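Local coordinates for transcriptional regulator (Corynebacterium diphtheriae, PDB 3LMM), which is not functionally characterised but probably acts as a multi-domain, DNA-binding transcriptional regulator, at residues 309-315 against 354-360; 316-321 against 333-337; 383-387 against 413-417; 282-286 against 409-413. All blocks are in the same frame, centred on the assembly; numbering follows the deposited sequence.

Contact 1 (309-315 against 354-360); sequences MIHRDWN and ARYPALA
Tyr-356 reaches from the residue just before helix 357-365 into the turn that follows helix 298-311. Its CB sets the ring off with CG anti to the carbonyl carbon (chi1 -61°), and CD2 then comes to 3.9 Å from Trp-314 CD1. Further out, CE2 passes 3.8 Å from Trp-314 CB and runs close to the carbonyl oxygens of Arg-312 and Asp-313, both of which lie at the ring edge, near its plane. At the tip the OH faces Asp-313 O at 2.5 Å, a separation too short to be trusted, so the details of this hydrogen bond are doubtful. One face of the ring is taken by CG of its own neighbour, Arg-355, placed over the centre. The planes of the Trp-314 five-membered ring and the Tyr-356 ring are inclined at 41°, their centroids 5.9 Å apart.

The NAMIHRDW run crosses the end of helix 298-311 into the turn, and the setting is consistent with an ATPase-like (GHKL) fold, as in probable relatives of the RecG C-terminal region; here the helix end is tied to the start of a later helix. Arg-355 bends at chi3 (-57°) and its NE gives a nearly straight bond of 3.2 Å to His-311 O, which sits in the guanidinium plane; NH1 turns instead to Gly-338 O. Leu-359 CD1 lies 3.6 Å from Trp-314 NE1, which donates to Met-309 O, and Ile-310 CG2 packs on Ala-360 CB at 4.1 Å. His-311, its ND1 bonded to Asn-307 O, sets the NE2 side of its ring against Ala-354 CB.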
loop_
_atom_site.group_PDB
_atom_site.type_symbol
_atom_site.label_atom_id
_atom_site.label_comp_id
_atom_site.label_asym_id
_atom_site.label_seq_id
_atom_site.Cartn_x
_atom_site.Cartn_y
_atom_site.Cartn_z
HETATM N N MSE A 309 8.850 6.621 10.100
HETATM C CA MSE A 309 9.234 7.933 9.593
HETATM C C MSE A 309 8.104 8.649 8.861
HETATM O O MSE A 309 8.129 9.868 8.701
HETATM C CB MSE A 309 10.415 7.764 8.644
HETATM C CG MSE A 309 11.351 8.931 8.589
HETATM SE SE MSE A 309 12.217 9.135 10.273
HETATM C CE MSE A 309 12.841 10.953 9.978
ATOM N N ILE A 310 7.116 7.880 8.421
ATOM C CA ILE A 310 5.977 8.403 7.676
ATOM C C ILE A 310 4.694 8.498 8.489
ATOM O O ILE A 310 3.919 9.426 8.303
ATOM C CB ILE A 310 5.705 7.516 6.434
ATOM C CG1 ILE A 310 6.862 7.663 5.442
ATOM C CG2 ILE A 310 4.381 7.877 5.793
ATOM C CD1 ILE A 310 6.704 6.859 4.165
ATOM N N HIS A 311 4.460 7.536 9.376
ATOM C CA HIS A 311 3.240 7.543 10.171
ATOM C C HIS A 311 3.430 7.970 11.612
ATOM O O HIS A 311 2.509 7.875 12.413
ATOM C CB HIS A 311 2.570 6.177 10.107
ATOM C CG HIS A 311 2.194 5.771 8.716
ATOM N ND1 HIS A 311 3.129 5.392 7.776
ATOM C CD2 HIS A 311 0.997 5.743 8.087
ATOM C CE1 HIS A 311 2.523 5.144 6.626
ATOM N NE2 HIS A 311 1.228 5.351 6.789
ATOM N N ARG A 312 4.634 8.441 11.931
ATOM C CA ARG A 312 5.007 8.941 13.260
ATOM C C ARG A 312 3.988 9.998 13.659
ATOM O O ARG A 312 3.181 10.429 12.837
ATOM C CB ARG A 312 6.378 9.587 13.138
ATOM C CG ARG A 312 6.910 10.222 14.373
ATOM C CD ARG A 312 8.156 10.977 14.001
ATOM N NE ARG A 312 8.949 11.403 15.147
ATOM C CZ ARG A 312 8.465 12.015 16.220
ATOM N NH1 ARG A 312 7.165 12.277 16.314
ATOM N NH2 ARG A 312 9.299 12.372 17.191
ATOM N N ASP A 313 4.005 10.434 14.909
ATOM C CA ASP A 313 3.055 11.469 15.272
ATOM C C ASP A 313 3.594 12.835 14.795
ATOM O O ASP A 313 2.822 13.726 14.457
ATOM C CB ASP A 313 2.792 11.485 16.778
ATOM C CG ASP A 313 1.584 12.344 17.151
ATOM O OD1 ASP A 313 0.786 11.928 18.018
ATOM O OD2 ASP A 313 1.424 13.442 16.586
ATOM N N TRP A 314 4.912 12.997 14.740
ATOM C CA TRP A 314 5.505 14.247 14.266
ATOM C C TRP A 314 5.097 15.487 15.007
ATOM O O TRP A 314 5.709 16.548 14.850
ATOM C CB TRP A 314 5.230 14.461 12.778
ATOM C CG TRP A 314 6.134 13.662 11.937
ATOM C CD1 TRP A 314 5.783 12.878 10.884
ATOM C CD2 TRP A 314 7.547 13.514 12.094
ATOM N NE1 TRP A 314 6.883 12.235 10.382
ATOM C CE2 TRP A 314 7.982 12.602 11.114
ATOM C CE3 TRP A 314 8.485 14.038 12.991
ATOM C CZ2 TRP A 314 9.325 12.228 10.978
ATOM C CZ3 TRP A 314 9.815 13.665 12.862
ATOM C CH2 TRP A 314 10.222 12.759 11.871
ATOM N N ASN A 315 4.047 15.377 15.800
ATOM C CA ASN A 315 3.615 16.519 16.573
ATOM C C ASN A 315 4.189 16.308 17.964
ATOM O O ASN A 315 4.220 17.233 18.772
ATOM C CB ASN A 315 2.091 16.601 16.629
ATOM C CG ASN A 315 1.605 17.748 17.503
ATOM O OD1 ASN A 315 0.930 17.528 18.504
ATOM N ND2 ASN A 315 1.954 18.980 17.125
ATOM N N ALA A 354 -3.077 6.966 5.627
ATOM C CA ALA A 354 -1.987 7.375 6.506
ATOM C C ALA A 354 -2.348 8.601 7.329
ATOM O O ALA A 354 -3.252 9.344 6.970
ATOM C CB ALA A 354 -0.740 7.647 5.689
ATOM N N ARG A 355 -1.640 8.796 8.435
ATOM C CA ARG A 355 -1.889 9.933 9.306
ATOM C C ARG A 355 -1.638 11.224 8.526
ATOM O O ARG A 355 -2.450 12.158 8.535
ATOM C CB ARG A 355 -0.966 9.889 10.522
ATOM C CG ARG A 355 -1.135 11.050 11.486
ATOM C CD ARG A 355 0.012 11.107 12.466
ATOM N NE ARG A 355 0.169 9.861 13.211
ATOM C CZ ARG A 355 -0.682 9.424 14.138
ATOM N NH1 ARG A 355 -0.468 8.271 14.767
ATOM N NH2 ARG A 355 -1.754 10.141 14.443
ATOM N N TYR A 356 -0.510 11.273 7.836
ATOM C CA TYR A 356 -0.172 12.448 7.070
ATOM C C TYR A 356 -0.080 12.104 5.586
ATOM O O TYR A 356 1.011 11.901 5.042
ATOM C CB TYR A 356 1.156 13.023 7.570
ATOM C CG TYR A 356 1.138 13.458 9.022
ATOM C CD1 TYR A 356 0.306 14.487 9.441
ATOM C CD2 TYR A 356 1.973 12.859 9.967
ATOM C CE1 TYR A 356 0.298 14.919 10.760
ATOM C CE2 TYR A 356 1.985 13.279 11.299
ATOM C CZ TYR A 356 1.143 14.315 11.690
ATOM O OH TYR A 356 1.134 14.771 12.994
ATOM N N PRO A 357 -1.234 12.022 4.909
ATOM C CA PRO A 357 -1.277 11.709 3.479
ATOM C C PRO A 357 -0.269 12.546 2.694
ATOM O O PRO A 357 0.456 12.020 1.863
ATOM C CB PRO A 357 -2.721 12.041 3.102
ATOM C CG PRO A 357 -3.465 11.646 4.323
ATOM C CD PRO A 357 -2.596 12.208 5.436
ATOM N N ALA A 358 -0.219 13.842 2.976
ATOM C CA ALA A 358 0.725 14.710 2.298
ATOM C C ALA A 358 2.158 14.180 2.435
ATOM O O ALA A 358 2.885 14.059 1.445
ATOM C CB ALA A 358 0.631 16.118 2.858
ATOM N N LEU A 359 2.560 13.851 3.659
ATOM C CA LEU A 359 3.912 13.348 3.922
ATOM C C LEU A 359 4.129 12.051 3.174
ATOM O O LEU A 359 5.184 11.833 2.575
ATOM C CB LEU A 359 4.108 13.086 5.422
ATOM C CG LEU A 359 5.470 13.227 6.120
ATOM C CD1 LEU A 359 5.719 11.968 6.934
ATOM C CD2 LEU A 359 6.591 13.466 5.127
ATOM N N ALA A 360 3.128 11.183 3.231
ATOM C CA ALA A 360 3.219 9.908 2.549
ATOM C C ALA A 360 3.468 10.174 1.079
ATOM O O ALA A 360 4.467 9.722 0.525
ATOM C CB ALA A 360 1.939 9.117 2.724
#

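Contact 2 (316-321 against 333-337)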
loop_
_atom_site.group_PDB
_atom_site.type_symbol
_atom_site.label_atom_id
_atom_site.label_comp_id
_atom_site.label_asym_id
_atom_site.label_seq_id
_atom_site.Cartn_x
_atom_site.Cartn_y
_atom_site.Cartn_z
ATOM N N ARG A 316 4.653 15.085 18.226
ATOM C CA ARG A 316 5.245 14.761 19.514
ATOM C C ARG A 316 6.738 15.034 19.506
ATOM O O ARG A 316 7.367 15.052 18.450
ATOM C CB ARG A 316 4.971 13.307 19.892
ATOM C CG ARG A 316 3.696 13.129 20.696
ATOM C CD ARG A 316 2.916 11.927 20.196
ATOM N NE ARG A 316 2.526 10.983 21.247
ATOM C CZ ARG A 316 3.328 10.597 22.237
ATOM N NH1 ARG A 316 4.568 11.071 22.342
ATOM N NH2 ARG A 316 2.895 9.711 23.112
ATOM N N SER A 317 7.304 15.258 20.687
ATOM C CA SER A 317 8.726 15.560 20.796
ATOM C C SER A 317 9.581 14.321 20.674
ATOM O O SER A 317 10.386 14.186 19.748
ATOM C CB SER A 317 9.006 16.237 22.134
ATOM O OG SER A 317 8.282 17.452 22.251
ATOM N N GLU A 318 9.387 13.416 21.626
ATOM C CA GLU A 318 10.131 12.169 21.688
ATOM C C GLU A 318 10.387 11.529 20.311
ATOM O O GLU A 318 9.482 11.379 19.497
ATOM C CB GLU A 318 9.425 11.198 22.663
ATOM C CG GLU A 318 7.885 11.034 22.543
ATOM C CD GLU A 318 7.049 12.052 23.337
ATOM O OE1 GLU A 318 6.769 13.152 22.807
ATOM O OE2 GLU A 318 6.671 11.738 24.492
ATOM N N PRO A 319 11.648 11.159 20.035
ATOM C CA PRO A 319 12.036 10.546 18.762
ATOM C C PRO A 319 11.582 9.107 18.623
ATOM O O PRO A 319 11.214 8.459 19.600
ATOM C CB PRO A 319 13.562 10.632 18.779
ATOM C CG PRO A 319 13.858 11.691 19.813
ATOM C CD PRO A 319 12.833 11.411 20.862
ATOM N N ILE A 320 11.602 8.619 17.391
ATOM C CA ILE A 320 11.250 7.241 17.131
ATOM C C ILE A 320 12.365 6.511 17.860
ATOM O O ILE A 320 13.549 6.745 17.588
ATOM C CB ILE A 320 11.335 6.908 15.622
ATOM C CG1 ILE A 320 10.332 7.764 14.837
ATOM C CG2 ILE A 320 11.082 5.431 15.401
ATOM C CD1 ILE A 320 10.476 7.677 13.318
ATOM N N ASP A 321 11.989 5.657 18.801
ATOM C CA ASP A 321 12.958 4.893 19.572
ATOM C C ASP A 321 13.144 3.558 18.883
ATOM O O ASP A 321 12.216 2.749 18.841
ATOM C CB ASP A 321 12.430 4.666 21.001
ATOM C CG ASP A 321 13.383 3.856 21.867
ATOM O OD1 ASP A 321 13.020 3.526 23.025
ATOM O OD2 ASP A 321 14.500 3.552 21.395
ATOM N N VAL A 333 11.021 -1.166 17.006
ATOM C CA VAL A 333 10.825 0.205 16.548
ATOM C C VAL A 333 9.589 0.833 17.192
ATOM O O VAL A 333 8.463 0.611 16.745
ATOM C CB VAL A 333 10.671 0.278 15.015
ATOM C CG1 VAL A 333 10.347 1.704 14.590
ATOM C CG2 VAL A 333 11.945 -0.191 14.350
ATOM N N ARG A 334 9.822 1.620 18.240
ATOM C CA ARG A 334 8.764 2.309 18.965
ATOM C C ARG A 334 8.543 3.675 18.335
ATOM O O ARG A 334 9.480 4.462 18.225
ATOM C CB ARG A 334 9.165 2.503 20.425
ATOM C CG ARG A 334 9.172 1.246 21.269
ATOM C CD ARG A 334 10.144 1.388 22.437
ATOM N NE ARG A 334 9.990 0.321 23.420
ATOM C CZ ARG A 334 9.003 0.271 24.311
ATOM N NH1 ARG A 334 8.087 1.233 24.345
ATOM N NH2 ARG A 334 8.924 -0.746 25.161
ATOM N N SER A 335 7.310 3.962 17.925
ATOM C CA SER A 335 6.998 5.257 17.320
ATOM C C SER A 335 5.933 6.043 18.077
ATOM O O SER A 335 4.869 5.516 18.409
ATOM C CB SER A 335 6.551 5.068 15.879
ATOM O OG SER A 335 7.619 4.613 15.082
ATOM N N PRO A 336 6.200 7.330 18.336
ATOM C CA PRO A 336 5.234 8.157 19.058
ATOM C C PRO A 336 3.886 8.235 18.344
ATOM O O PRO A 336 3.810 8.499 17.138
ATOM C CB PRO A 336 5.934 9.506 19.132
ATOM C CG PRO A 336 6.740 9.529 17.874
ATOM C CD PRO A 336 7.333 8.145 17.865
ATOM N N GLY A 337 2.819 8.002 19.101
ATOM C CA GLY A 337 1.479 8.051 18.542
ATOM C C GLY A 337 0.821 6.688 18.589
ATOM O O GLY A 337 1.470 5.697 18.914
#
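Arg-316 meets Pro-336 and Gly-337 where the coil leading into strand 320-325 approaches the end of strand 330-336. The two strands form an antiparallel beta hairpin in the middle of the six-stranded mixed sheet of the probable HATPase-like domain. The bent Arg-316 chain passes obliquely across the proline: CB rests 4.0 Å from Pro-336 CB, and one face of the guanidinium looks onto Gly-337 N, which NE approaches to 3.7 Å. The positive phi of Gly-337 (115°) suits a glycine. Glu-318 follows, its carbonyl O 3.7 Å from Pro-336 CG, so the coil touches the proline ring at two points.

At Ile-320 the chain joins the sheet. Its CG2, anti to the backbone N, lies 3.6 Å from Ser-335 OG and 3.9 Å from Val-333 CG1, on the sheet face that helix 298-311 packs against through Ala-308. Asp-321 pairs with Arg-334 as a hydrogen-bonded antiparallel pair: Asp-321 N donates to Arg-334 O at 2.8 Å, and Arg-334 N returns a bond to Asp-321 O. Their side chains run side by side in the same direction, carboxylate and guanidinium planes 28° apart. The carboxylate forms its salt bridge with Arg-323; toward Arg-334 there is only an attraction of charges, OD1 standing well out of the guanidinium plane, 4.4 Å from NE, with methylene CD nearer at 3.6 Å.

Contact 3 (383-387 against 413-417)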
loop_
_atom_site.group_PDB
_atom_site.type_symbol
_atom_site.label_atom_id
_atom_site.label_comp_id
_atom_site.label_asym_id
_atom_site.label_seq_id
_atom_site.Cartn_x
_atom_site.Cartn_y
_atom_site.Cartn_z
HETATM N N MSE A 383 9.899 -11.847 6.086
HETATM C CA MSE A 383 10.149 -12.560 7.335
HETATM C C MSE A 383 9.762 -14.016 7.190
HETATM O O MSE A 383 10.586 -14.907 7.341
HETATM C CB MSE A 383 9.366 -11.932 8.495
HETATM C CG MSE A 383 9.791 -10.500 8.836
HETATM SE SE MSE A 383 11.706 -10.299 9.248
HETATM C CE MSE A 383 11.746 -11.414 10.839
ATOM N N ILE A 384 8.496 -14.252 6.894
ATOM C CA ILE A 384 7.993 -15.599 6.722
ATOM C C ILE A 384 8.910 -16.421 5.801
ATOM O O ILE A 384 9.374 -17.501 6.184
ATOM C CB ILE A 384 6.553 -15.544 6.161
ATOM C CG1 ILE A 384 5.645 -14.893 7.199
ATOM C CG2 ILE A 384 6.043 -16.924 5.825
ATOM C CD1 ILE A 384 4.236 -14.715 6.753
ATOM N N ALA A 385 9.180 -15.898 4.602
ATOM C CA ALA A 385 10.032 -16.556 3.595
ATOM C C ALA A 385 11.365 -17.121 4.099
ATOM O O ALA A 385 11.894 -18.078 3.520
ATOM C CB ALA A 385 10.290 -15.588 2.432
ATOM N N LEU A 386 11.918 -16.514 5.147
ATOM C CA LEU A 386 13.169 -16.984 5.730
ATOM C C LEU A 386 12.906 -17.862 6.945
ATOM O O LEU A 386 13.825 -18.209 7.682
ATOM C CB LEU A 386 14.043 -15.811 6.140
ATOM C CG LEU A 386 14.974 -15.327 5.051
ATOM C CD1 LEU A 386 14.234 -15.226 3.741
ATOM C CD2 LEU A 386 15.541 -13.977 5.457
ATOM N N GLY A 387 11.645 -18.214 7.157
ATOM C CA GLY A 387 11.305 -19.068 8.277
ATOM C C GLY A 387 11.215 -18.400 9.633
ATOM O O GLY A 387 11.056 -19.098 10.636
ATOM N N PRO A 413 15.475 -25.747 5.819
ATOM C CA PRO A 413 14.328 -26.448 5.243
ATOM C C PRO A 413 13.286 -25.515 4.624
ATOM O O PRO A 413 12.831 -25.733 3.497
ATOM C CB PRO A 413 13.803 -27.270 6.416
ATOM C CG PRO A 413 14.285 -26.544 7.614
ATOM C CD PRO A 413 15.673 -26.141 7.223
ATOM N N VAL A 414 12.910 -24.472 5.349
ATOM C CA VAL A 414 11.932 -23.529 4.825
ATOM C C VAL A 414 12.437 -22.842 3.557
ATOM O O VAL A 414 11.676 -22.636 2.611
ATOM C CB VAL A 414 11.585 -22.467 5.875
ATOM C CG1 VAL A 414 10.829 -21.315 5.224
ATOM C CG2 VAL A 414 10.757 -23.101 6.979
ATOM N N LEU A 415 13.717 -22.488 3.538
ATOM C CA LEU A 415 14.303 -21.828 2.373
ATOM C C LEU A 415 14.133 -22.657 1.128
ATOM O O LEU A 415 13.752 -22.139 0.084
ATOM C CB LEU A 415 15.789 -21.587 2.583
ATOM C CG LEU A 415 16.151 -20.390 3.452
ATOM C CD1 LEU A 415 17.627 -20.440 3.733
ATOM C CD2 LEU A 415 15.759 -19.096 2.749
ATOM N N GLU A 416 14.439 -23.946 1.251
ATOM C CA GLU A 416 14.330 -24.881 0.140
ATOM C C GLU A 416 12.875 -25.179 -0.200
ATOM O O GLU A 416 12.533 -25.352 -1.371
ATOM C CB GLU A 416 15.095 -26.175 0.460
ATOM C CG GLU A 416 15.052 -26.584 1.924
ATOM C CD GLU A 416 15.923 -27.798 2.237
ATOM O OE1 GLU A 416 15.509 -28.936 1.905
ATOM O OE2 GLU A 416 17.021 -27.605 2.812
ATOM N N LEU A 417 12.017 -25.232 0.815
ATOM C CA LEU A 417 10.603 -25.480 0.566
ATOM C C LEU A 417 10.120 -24.383 -0.370
ATOM O O LEU A 417 9.441 -24.653 -1.355
ATOM C CB LEU A 417 9.807 -25.448 1.873
ATOM C CG LEU A 417 8.270 -25.515 1.825
ATOM C CD1 LEU A 417 7.701 -24.183 1.409
ATOM C CD2 LEU A 417 7.826 -26.612 0.885
#
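Val-414 presses its CG1 methyl against the closing turn of helix 373-385, the turn being a Schellman motif with Gly-387 as its C-prime residue. The junction joins this helix of the RecG-like region to helix 412-419, which lies in the DUF5635 region, probably related to helix-turn-helix domains.

The polar interactions lie within the turn. Gly-387 N bonds back to Ile-384 O, and His-388 N to Met-383 O, the paired bonds that define the motif. Gly-387 takes a positive phi of 79°, which turns the chain out of the helix and brings its CA alongside Val-414, 4.2 Å from CB.

The contacts across the interface are van der Waals ones, and they set methyls mostly against backbone. Val-414 holds CG1 anti to its own N (chi1 167°), which sends that branch into the turn: it lies 3.7 Å from Gly-387 N and 3.8 Å from Ala-385 O. Leu-415 adds a second methyl to the same carbonyl, its CD2 standing 4.1 Å from Ala-385 O. Leu-496 of helix 490-496 also packs on Val-414, and Ile-434 and Tyr-437 of helix 430-441 meet Ile-384, so helices 430-441 and 490-496 border the contact.

Packing of side chain on side chain is looser and comes from a single pair of methyls. Leu-415 starts off to one side, but its CD2 swings in to 4.3 Å from Leu-386 CD1.

Contact 4 (282-286 against 409-413); sequences NTVVE and RPVLP
Arg-409 sets its CG anti to the carbonyl carbon (chi1 -84°) and then runs extended from CG to NE (chi2 -178°), a reach that carries its guanidinium to the backbone of strand 282-286. There NH1 and NH2 fork onto Thr-283 O, at 3.3 and 3.5 Å; both bonds are weak, but the oxygen lies in the guanidinium plane, so the two N-H groups share it from one edge. One face of the group, toward its rim, has Asn-282 CB 4.2 Å above it.

Beyond the arginine the contact turns apolar. Val-284 points its CG1 at the ring of Pro-410, 3.6 Å from CG and 3.7 Å from CD, forming a buried spot between strand and linker. Farther along, Leu-412 CD1 lies against the aliphatic part of Glu-286, 3.6 Å from its CG, the two side chains alongside and antiparallel. That glutamate is poorly ordered and lies near Glu-416 on the next turn of the helix.

The two backbones run in nearly the same direction, 7° apart, yet their CA atoms stay 7.5 Å or more from each other: side chains bridge them, and no sheet forms. Strand 282-286 belongs to a two-stranded hairpin with strand 289-293, and its flank meets the N-cap residue's neighbours Pro-410 and Leu-412: structural packing of a beta hairpin against the segment linking strand 400-406 to helix 412-419.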
loop_
_atom_site.group_PDB
_atom_site.type_symbol
_atom_site.label_atom_id
_atom_site.label_comp_id
_atom_site.label_asym_id
_atom_site.label_seq_id
_atom_site.Cartn_x
_atom_site.Cartn_y
_atom_site.Cartn_z
ATOM N N ASN A 282 25.444 -12.874 8.722
ATOM C CA ASN A 282 26.285 -14.061 8.748
ATOM C C ASN A 282 26.175 -14.937 7.494
ATOM O O ASN A 282 25.257 -14.795 6.691
ATOM C CB ASN A 282 25.965 -14.891 9.990
ATOM C CG ASN A 282 24.488 -14.935 10.284
ATOM O OD1 ASN A 282 23.684 -15.143 9.389
ATOM N ND2 ASN A 282 24.121 -14.728 11.548
ATOM N N THR A 283 27.114 -15.863 7.340
ATOM C CA THR A 283 27.141 -16.720 6.167
ATOM C C THR A 283 26.466 -18.082 6.333
ATOM O O THR A 283 26.752 -18.819 7.278
ATOM C CB THR A 283 28.601 -16.919 5.691
ATOM O OG1 THR A 283 29.278 -17.806 6.584
ATOM C CG2 THR A 283 29.348 -15.581 5.679
ATOM N N VAL A 284 25.573 -18.401 5.393
ATOM C CA VAL A 284 24.845 -19.675 5.377
ATOM C C VAL A 284 25.361 -20.548 4.216
ATOM O O VAL A 284 25.742 -20.044 3.151
ATOM C CB VAL A 284 23.303 -19.472 5.195
ATOM C CG1 VAL A 284 22.847 -18.202 5.903
ATOM C CG2 VAL A 284 22.934 -19.437 3.723
ATOM N N VAL A 285 25.362 -21.860 4.418
ATOM C CA VAL A 285 25.848 -22.779 3.396
ATOM C C VAL A 285 24.766 -23.745 2.912
ATOM O O VAL A 285 24.061 -24.360 3.710
ATOM C CB VAL A 285 27.041 -23.595 3.938
ATOM C CG1 VAL A 285 27.606 -24.483 2.847
ATOM C CG2 VAL A 285 28.095 -22.666 4.483
ATOM N N GLU A 286 24.646 -23.868 1.597
ATOM C CA GLU A 286 23.666 -24.760 0.989
ATOM C C GLU A 286 24.342 -25.474 -0.170
ATOM O O GLU A 286 24.592 -24.868 -1.213
ATOM C CB GLU A 286 22.450 -23.970 0.482
ATOM C CG GLU A 286 21.257 -23.900 1.450
ATOM C CD GLU A 286 20.431 -25.188 1.466
ATOM O OE1 GLU A 286 20.991 -26.269 1.768
ATOM O OE2 GLU A 286 19.216 -25.119 1.169
ATOM N N ARG A 409 19.615 -16.470 12.098
ATOM C CA ARG A 409 19.942 -17.366 11.000
ATOM C C ARG A 409 18.686 -17.887 10.316
ATOM O O ARG A 409 17.669 -18.149 10.963
ATOM C CB ARG A 409 20.779 -18.549 11.490
ATOM C CG ARG A 409 22.264 -18.262 11.587
ATOM C CD ARG A 409 23.046 -19.478 12.041
ATOM N NE ARG A 409 24.472 -19.235 11.922
ATOM C CZ ARG A 409 25.136 -19.263 10.772
ATOM N NH1 ARG A 409 24.493 -19.537 9.643
ATOM N NH2 ARG A 409 26.440 -18.996 10.748
ATOM N N PRO A 410 18.738 -18.037 8.984
ATOM C CA PRO A 410 17.562 -18.537 8.278
ATOM C C PRO A 410 17.393 -20.032 8.541
ATOM O O PRO A 410 18.348 -20.725 8.904
ATOM C CB PRO A 410 17.883 -18.220 6.820
ATOM C CG PRO A 410 19.378 -18.353 6.765
ATOM C CD PRO A 410 19.828 -17.701 8.044
ATOM N N VAL A 411 16.167 -20.515 8.383
ATOM C CA VAL A 411 15.872 -21.930 8.577
ATOM C C VAL A 411 15.918 -22.619 7.204
ATOM O O VAL A 411 14.995 -22.497 6.397
ATOM C CB VAL A 411 14.476 -22.128 9.274
ATOM C CG1 VAL A 411 13.395 -21.387 8.517
ATOM C CG2 VAL A 411 14.135 -23.609 9.360
ATOM N N LEU A 412 17.016 -23.333 6.955
ATOM C CA LEU A 412 17.251 -24.032 5.697
ATOM C C LEU A 412 16.046 -24.761 5.098
ATOM O O LEU A 412 15.622 -24.438 3.984
ATOM C CB LEU A 412 18.412 -25.028 5.847
ATOM C CG LEU A 412 19.828 -24.475 6.015
ATOM C CD1 LEU A 412 20.155 -23.587 4.826
ATOM C CD2 LEU A 412 19.950 -23.705 7.326
ATOM N N PRO A 413 15.475 -25.747 5.819
ATOM C CA PRO A 413 14.328 -26.448 5.243
ATOM C C PRO A 413 13.286 -25.515 4.624
ATOM O O PRO A 413 12.831 -25.733 3.497
ATOM C CB PRO A 413 13.803 -27.270 6.416
ATOM C CG PRO A 413 14.285 -26.544 7.614
ATOM C CD PRO A 413 15.673 -26.141 7.223
#

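The contacts fall into two neighbouring pairs. Contacts 1 and 2 have centres 12 Å apart and touch through Arg-312 and Asp-313; contact 2 is nested in the chain loop that contact 1 closes, and together they join helix 298-311, the hairpin 320-325/330-336 and helix 357-365 in the probable HATPase-like domain. Contacts 3 and 4, centres 10 Å apart, share Pro-413 and helix 412-419 of the DUF5635 region. Contact 3 lies about 33 Å from contact 1, centre to centre, and follows it in the chain, whereas contact 4 spans both contacts 1 and 2. One pair thus ties helix to sheet within the probable HATPase-like domain, and the other joins it to the helical region beyond.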